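Local coordinates for protein mannan endo-1,6-alpha-mannosidase (Chaetomium thermophilum, PDB 6RY0) that probably cleaves or transfers alpha-1,6-mannosidic linkages as a calcium-binding member of glycosyl hydrolase family 76, acting in attachment of GPI-anchored glycoproteins to the fungal cell wall, at residues A[280-283]-A[284-288]. Numbering follows the deposited sequence. Where two conformers were deposited one is given.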
loop_
_atom_site.group_PDB
_atom_site.type_symbol
_atom_site.label_atom_id
_atom_site.label_comp_id
_atom_site.label_asym_id
_atom_site.label_seq_id
_atom_site.Cartn_x
_atom_site.Cartn_y
_atom_site.Cartn_z
ATOM N N ASP A 280 -16.714 -13.503 -11.535
ATOM C CA ASP A 280 -17.897 -13.830 -10.746
ATOM C C ASP A 280 -18.591 -12.517 -10.407
ATOM O O ASP A 280 -17.996 -11.604 -9.825
ATOM C CB ASP A 280 -17.443 -14.590 -9.493
ATOM C CG ASP A 280 -18.569 -15.121 -8.630
ATOM O OD1 ASP A 280 -19.671 -14.538 -8.620
ATOM O OD2 ASP A 280 -18.322 -16.137 -7.905
ATOM N N GLN A 281 -19.871 -12.418 -10.749
ATOM C CA GLN A 281 -20.661 -11.229 -10.452
ATOM C C GLN A 281 -20.582 -10.795 -9.000
ATOM O O GLN A 281 -20.671 -9.610 -8.705
ATOM C CB GLN A 281 -22.126 -11.493 -10.820
ATOM C CG GLN A 281 -23.059 -10.315 -10.631
ATOM C CD GLN A 281 -22.749 -9.159 -11.526
ATOM O OE1 GLN A 281 -22.331 -9.330 -12.681
ATOM N NE2 GLN A 281 -22.967 -7.957 -11.010
ATOM N N LYS A 282 -20.418 -11.730 -8.076
ATOM C CA LYS A 282 -20.338 -11.323 -6.679
ATOM C C LYS A 282 -19.162 -10.374 -6.447
ATOM O O LYS A 282 -19.258 -9.453 -5.633
ATOM C CB LYS A 282 -20.296 -12.516 -5.724
ATOM C CG LYS A 282 -18.995 -13.203 -5.530
ATOM C CD LYS A 282 -19.144 -14.406 -4.575
ATOM C CE LYS A 282 -17.806 -15.096 -4.361
ATOM N NZ LYS A 282 -17.939 -16.332 -3.613
ATOM N N TRP A 283 -18.063 -10.586 -7.141
ATOM C CA TRP A 283 -16.925 -9.697 -7.020
ATOM C C TRP A 283 -17.164 -8.361 -7.685
ATOM O O TRP A 283 -16.681 -7.348 -7.181
ATOM C CB TRP A 283 -15.625 -10.361 -7.505
ATOM C CG TRP A 283 -15.144 -11.397 -6.542
ATOM C CD1 TRP A 283 -15.091 -12.754 -6.728
ATOM C CD2 TRP A 283 -14.641 -11.167 -5.225
ATOM N NE1 TRP A 283 -14.615 -13.376 -5.613
ATOM C CE2 TRP A 283 -14.321 -12.422 -4.670
ATOM C CE3 TRP A 283 -14.418 -10.016 -4.467
ATOM C CZ2 TRP A 283 -13.792 -12.545 -3.380
ATOM C CZ3 TRP A 283 -13.897 -10.159 -3.200
ATOM C CH2 TRP A 283 -13.618 -11.403 -2.662
ATOM N N LYS A 284 -17.869 -8.327 -8.805
ATOM C CA LYS A 284 -18.256 -7.046 -9.381
ATOM C C LYS A 284 -19.094 -6.256 -8.393
ATOM O O LYS A 284 -18.899 -5.055 -8.221
ATOM C CB LYS A 284 -19.014 -7.209 -10.700
ATOM C CG LYS A 284 -19.233 -5.860 -11.379
ATOM C CD LYS A 284 -19.937 -5.972 -12.699
ATOM C CE LYS A 284 -20.179 -4.607 -13.327
ATOM N NZ LYS A 284 -21.095 -3.757 -12.520
ATOM N N ASP A 285 -20.044 -6.924 -7.751
ATOM C CA ASP A 285 -20.902 -6.264 -6.779
ATOM C C ASP A 285 -20.100 -5.706 -5.628
ATOM O O ASP A 285 -20.369 -4.598 -5.142
ATOM C CB ASP A 285 -21.959 -7.226 -6.216
ATOM C CG ASP A 285 -22.961 -7.697 -7.223
ATOM O OD1 ASP A 285 -23.112 -7.063 -8.282
ATOM O OD2 ASP A 285 -23.653 -8.688 -6.925
ATOM N N ARG A 286 -19.103 -6.467 -5.174
ATOM C CA ARG A 286 -18.250 -6.028 -4.071
ATOM C C ARG A 286 -17.396 -4.826 -4.486
ATOM O O ARG A 286 -17.261 -3.876 -3.721
ATOM C CB ARG A 286 -17.392 -7.194 -3.564
ATOM C CG ARG A 286 -18.212 -8.254 -2.859
ATOM C CD ARG A 286 -17.501 -9.576 -2.741
ATOM N NE ARG A 286 -18.432 -10.569 -2.239
ATOM C CZ ARG A 286 -18.091 -11.749 -1.784
ATOM N NH1 ARG A 286 -16.818 -12.120 -1.756
ATOM N NH2 ARG A 286 -19.056 -12.570 -1.363
ATOM N N VAL A 287 -16.827 -4.855 -5.702
ATOM C CA VAL A 287 -16.134 -3.691 -6.233
ATOM C C VAL A 287 -17.050 -2.485 -6.211
ATOM O O VAL A 287 -16.680 -1.405 -5.731
ATOM C CB VAL A 287 -15.641 -3.981 -7.669
ATOM C CG1 VAL A 287 -15.255 -2.700 -8.418
ATOM C CG2 VAL A 287 -14.466 -4.960 -7.657
ATOM N N ASP A 288 -18.254 -2.649 -6.741
ATOM C CA ASP A 288 -19.152 -1.505 -6.887
ATOM C C ASP A 288 -19.566 -0.955 -5.524
ATOM O O ASP A 288 -19.623 0.259 -5.342
ATOM C CB ASP A 288 -20.374 -1.925 -7.698
ATOM C CG ASP A 288 -20.042 -2.227 -9.151
ATOM O OD1 ASP A 288 -18.960 -1.825 -9.620
ATOM O OD2 ASP A 288 -20.916 -2.827 -9.815
HETATM O O HOH W 1 -23.413 -5.282 -12.509
HETATM O O HOH W 2 -18.455 -15.443 -0.944
#
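Arg286 brings its guanidinium end over one face of the six-membered ring of Trp283, an i, i+3 pair in the first turns of helix 281-298, away from the calcium sites. Arg286 CZ lies 4.5 Å from the centroid of that Trp283 ring, a cation-pi contact. The guanidinium stands steeply, its plane 77° from the indole, and Arg286 NH1 comes closest, 3.4 Å from Trp283 CH2, while Arg286 CD adds a CH-pi contact. Arginine suits the place by offering both a cation and an aliphatic stem to the ring. With CG anti to the carbonyl carbon (chi1 -69°) and the chain extended to NE, Arg286 runs back toward the helix start. Tryptophan suits a buried site here: it packs against helix 261-278 and Phe226, and its NE1 donates to Glu223.

Over a face of the guanidinium passes Lys282, its CD 3.7 Å from Arg286 NH2. Lys282 NZ and Arg286 NH2, 4.5 Å apart, both donate to one water, and the salt bridge of Lys282 to Glu223 is likely to ease their repulsion. With an alanine at Arg286, the indole face would probably lose its cation and the bridging water one of its donors.

Gln281, bent at chi2 (65°), gives NE2 to Asp285 OD1 at 2.9 Å, from above the carboxylate plane. An amide nitrogen suits this place, having one hydrogen for Asp285 and another for a water. In the conformer given, Lys284 NZ shares this water and reaches the syn lone pair of Asp288 OD2 in a salt bridge. Asp280 is the N-cap: its OD1 accepts from Lys282 N at 3.0 Å, an amide with no carbonyl of its own helix four residues back. With acidic Asp280 at the positive helix end and carboxylates beside the cations, the charges are likely to be largely compensated.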